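Local coordinates for protein pumilio homolog 23 (Arabidopsis thaliana, PDB 5WZK) that binds RNA sequence-specifically through pumilio repeats, recognising an 18S rRNA sequence, and probably regulates translation and mRNA stability, at residues Glu48-Glu53 and Ile82-Ser87. Residues are numbered along the deposited sequence; the frame is centred on the assembly and turned at random.
Sequences ETRGRE and IRNSAS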
ATOM      1  N   GLU A  48      16.253  31.209  23.466  1.00 44.03           N
ATOM      2  CA  GLU A  48      16.862  32.191  22.577  1.00 49.35           C
ATOM      3  C   GLU A  48      16.042  32.450  21.311  1.00 49.90           C
ATOM      4  O   GLU A  48      16.402  33.322  20.515  1.00 44.88           O
ATOM      5  CB  GLU A  48      18.281  31.753  22.203  1.00 48.98           C
ATOM      6  CG  GLU A  48      19.280  31.910  23.335  1.00 50.21           C
ATOM      7  CD  GLU A  48      19.388  33.351  23.815  1.00 58.78           C
ATOM      8  OE1 GLU A  48      19.654  34.251  22.975  1.00 54.29           O
ATOM      9  OE2 GLU A  48      19.194  33.579  25.032  1.00 57.57           O
ATOM     10  N   THR A  49      14.944  31.711  21.111  1.00 49.22           N
ATOM     11  CA  THR A  49      14.073  31.919  19.961  1.00 41.61           C
ATOM     12  C   THR A  49      12.832  32.728  20.288  1.00 46.61           C
ATOM     13  O   THR A  49      12.070  33.040  19.369  1.00 47.34           O
ATOM     14  CB  THR A  49      13.613  30.590  19.361  1.00 41.70           C
ATOM     15  OG1 THR A  49      12.568  30.048  20.178  1.00 42.28           O
ATOM     16  CG2 THR A  49      14.762  29.598  19.268  1.00 44.50           C
ATOM     17  N   ARG A  50      12.597  33.051  21.560  1.00 53.83           N
ATOM     18  CA  ARG A  50      11.408  33.809  21.941  1.00 47.24           C
ATOM     19  C   ARG A  50      11.337  35.123  21.171  1.00 43.56           C
ATOM     20  O   ARG A  50      12.264  35.936  21.221  1.00 36.64           O
ATOM     21  CB  ARG A  50      11.413  34.077  23.442  1.00 46.70           C
ATOM     22  CG  ARG A  50      10.363  33.304  24.216  1.00 61.49           C
ATOM     23  CD  ARG A  50      10.784  31.842  24.443  1.00 74.12           C
ATOM     24  NE  ARG A  50       9.749  31.063  25.138  1.00 83.59           N
ATOM     25  CZ  ARG A  50       9.640  30.958  26.466  1.00 93.38           C
ATOM     26  NH1 ARG A  50      10.505  31.580  27.266  1.00 83.47           N
ATOM     27  NH2 ARG A  50       8.656  30.236  27.001  1.00 83.40           N
ATOM     28  N   GLY A  51      10.239  35.316  20.442  1.00 40.45           N
ATOM     29  CA  GLY A  51      10.023  36.538  19.707  1.00 32.97           C
ATOM     30  C   GLY A  51      10.668  36.606  18.343  1.00 38.14           C
ATOM     31  O   GLY A  51      10.515  37.622  17.653  1.00 45.74           O
ATOM     32  N   ARG A  52      11.402  35.585  17.931  1.00 35.78           N
ATOM     33  CA  ARG A  52      11.848  35.509  16.551  1.00 40.45           C
ATOM     34  C   ARG A  52      11.753  34.076  16.067  1.00 38.73           C
ATOM     35  O   ARG A  52      12.643  33.564  15.375  1.00 38.57           O
ATOM     36  CB  ARG A  52      13.257  36.069  16.385  1.00 42.91           C
ATOM     37  CG  ARG A  52      14.107  35.901  17.598  1.00 42.88           C
ATOM     38  CD  ARG A  52      15.437  36.590  17.407  1.00 57.75           C
ATOM     39  NE  ARG A  52      16.415  36.075  18.356  1.00 65.20           N
ATOM     40  CZ  ARG A  52      17.724  36.189  18.200  1.00 71.94           C
ATOM     41  NH1 ARG A  52      18.197  36.803  17.120  1.00 78.68           N
ATOM     42  NH2 ARG A  52      18.551  35.681  19.114  1.00 71.86           N
ATOM     43  N   GLU A  53      10.659  33.414  16.437  1.00 34.86           N
ATOM     44  CA  GLU A  53      10.453  32.036  16.028  1.00 34.58           C
ATOM     45  C   GLU A  53      10.366  31.921  14.515  1.00 36.99           C
ATOM     46  O   GLU A  53      10.902  30.974  13.927  1.00 35.56           O
ATOM     47  CB  GLU A  53       9.193  31.483  16.682  1.00 35.57           C
ATOM     48  CG  GLU A  53       9.289  31.335  18.176  1.00 37.26           C
ATOM     49  CD  GLU A  53       8.965  32.611  18.914  1.00 45.78           C
ATOM     50  OE1 GLU A  53       8.884  33.673  18.256  1.00 40.29           O
ATOM     51  OE2 GLU A  53       8.790  32.543  20.155  1.00 52.68           O
ATOM     52  N   ILE A  82       5.998  25.701  21.273  1.00 47.87           N
ATOM     53  CA  ILE A  82       4.733  25.643  20.553  1.00 40.32           C
ATOM     54  C   ILE A  82       3.819  26.785  20.974  1.00 44.55           C
ATOM     55  O   ILE A  82       3.196  27.442  20.135  1.00 45.02           O
ATOM     56  CB  ILE A  82       4.068  24.283  20.778  1.00 40.06           C
ATOM     57  CG1 ILE A  82       4.962  23.182  20.210  1.00 39.72           C
ATOM     58  CG2 ILE A  82       2.681  24.285  20.176  1.00 37.52           C
ATOM     59  CD1 ILE A  82       4.404  21.780  20.403  1.00 38.60           C
ATOM     60  N   ARG A  83       3.730  27.041  22.279  1.00 52.18           N
ATOM     61  CA  ARG A  83       2.874  28.119  22.761  1.00 51.81           C
ATOM     62  C   ARG A  83       3.333  29.472  22.237  1.00 48.36           C
ATOM     63  O   ARG A  83       2.505  30.332  21.923  1.00 51.60           O
ATOM     64  CB  ARG A  83       2.839  28.138  24.287  1.00 61.12           C
ATOM     65  CG  ARG A  83       1.594  27.508  24.922  1.00 69.22           C
ATOM     66  CD  ARG A  83       1.386  28.091  26.339  1.00 73.85           C
ATOM     67  NE  ARG A  83       2.546  28.868  26.791  1.00 58.72           N
ATOM     68  CZ  ARG A  83       3.485  28.412  27.624  1.00 69.98           C
ATOM     69  NH1 ARG A  83       3.401  27.175  28.111  1.00 68.42           N
ATOM     70  NH2 ARG A  83       4.508  29.192  27.973  1.00 67.21           N
ATOM     71  N   ASN A  84       4.646  29.688  22.136  1.00 46.97           N
ATOM     72  CA  ASN A  84       5.115  31.019  21.768  1.00 41.98           C
ATOM     73  C   ASN A  84       5.115  31.226  20.271  1.00 47.24           C
ATOM     74  O   ASN A  84       4.997  32.364  19.810  1.00 58.47           O
ATOM     75  CB  ASN A  84       6.514  31.269  22.312  1.00 52.92           C
ATOM     76  CG  ASN A  84       6.507  31.669  23.767  1.00 55.40           C
ATOM     77  OD1 ASN A  84       6.709  32.838  24.099  1.00 59.27           O
ATOM     78  ND2 ASN A  84       6.271  30.702  24.649  1.00 51.15           N
ATOM     79  N   SER A  85       5.246  30.153  19.500  1.00 48.98           N
ATOM     80  CA  SER A  85       5.278  30.245  18.047  1.00 43.07           C
ATOM     81  C   SER A  85       3.902  30.095  17.400  1.00 40.98           C
ATOM     82  O   SER A  85       3.785  30.255  16.183  1.00 37.65           O
ATOM     83  CB  SER A  85       6.223  29.185  17.493  1.00 32.41           C
ATOM     84  OG  SER A  85       5.653  27.914  17.708  1.00 41.51           O
ATOM     85  N   ALA A  86       2.857  29.837  18.186  1.00 45.72           N
ATOM     86  CA  ALA A  86       1.567  29.469  17.610  1.00 42.84           C
ATOM     87  C   ALA A  86       1.018  30.549  16.673  1.00 35.90           C
ATOM     88  O   ALA A  86       0.468  30.228  15.616  1.00 34.62           O
ATOM     89  CB  ALA A  86       0.575  29.146  18.729  1.00 31.88           C
ATOM     90  N   SER A  87       1.172  31.831  17.015  1.00 35.82           N
ATOM     91  CA  SER A  87       0.593  32.865  16.152  1.00 34.37           C
ATOM     92  C   SER A  87       1.300  32.988  14.808  1.00 38.26           C
ATOM     93  O   SER A  87       0.835  33.749  13.945  1.00 36.81           O
ATOM     94  CB  SER A  87       0.631  34.231  16.830  1.00 26.16           C
ATOM     95  OG  SER A  87       1.912  34.825  16.676  1.00 31.57           O
TER
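The guanidinium of Arg50 and the side-chain amide of Asn84 pass each other at a slant, their planes 43° apart. They meet near the N-terminal end of the right-handed pumilio-repeat superhelix, where the loop between helices 35-47 and 53-58 lies against the C-terminal part of helix 75-85. The approach is between donors: Arg50 NH2 comes to 3.4 Å from Asn84 ND2, and no hydrogen bond joins them. Asn84 ND2 instead gives its hydrogen bond to Ser80 O, one turn back in its own helix. The carboxylate of Glu53 crosses the same side chain, its plane 21° from that of the amide, with OE2 3.4 Å from Asn84 CB.

The contact sits where the first pumilio repeat passes into the second, about 12 Å, nearest atoms, from the bound RNA. A type II turn from Thr49 to Arg52 shapes the loop, with the positive phi of Gly51 at its third position and Arg52 N bonded to Thr49 O. Arg52 occupies the N-cap position of helix 53-58, and its side chain reaches back to Glu48 O through weak bonds while NH1 bonds Thr17 OG1 of helix 15-29.

Across the contact Arg50, turned about its CB-CG bond (chi2 78°), runs past Asn84 toward the exposed side chain of Arg83. There Arg50 NH2 stands 4.4 Å from Arg83 NH2, two like charges that probably disfavour closer approach. On the buried side the touching atoms are aliphatic: CB and CG of Glu53 rest on Ser85 CB, whose hydroxyl is bonded to Phe81 O. Glu53 also ties the turn to its helix, for OE2 takes the hydrogen bond of Gly51 N at 3.1 Å from above the carboxylate plane.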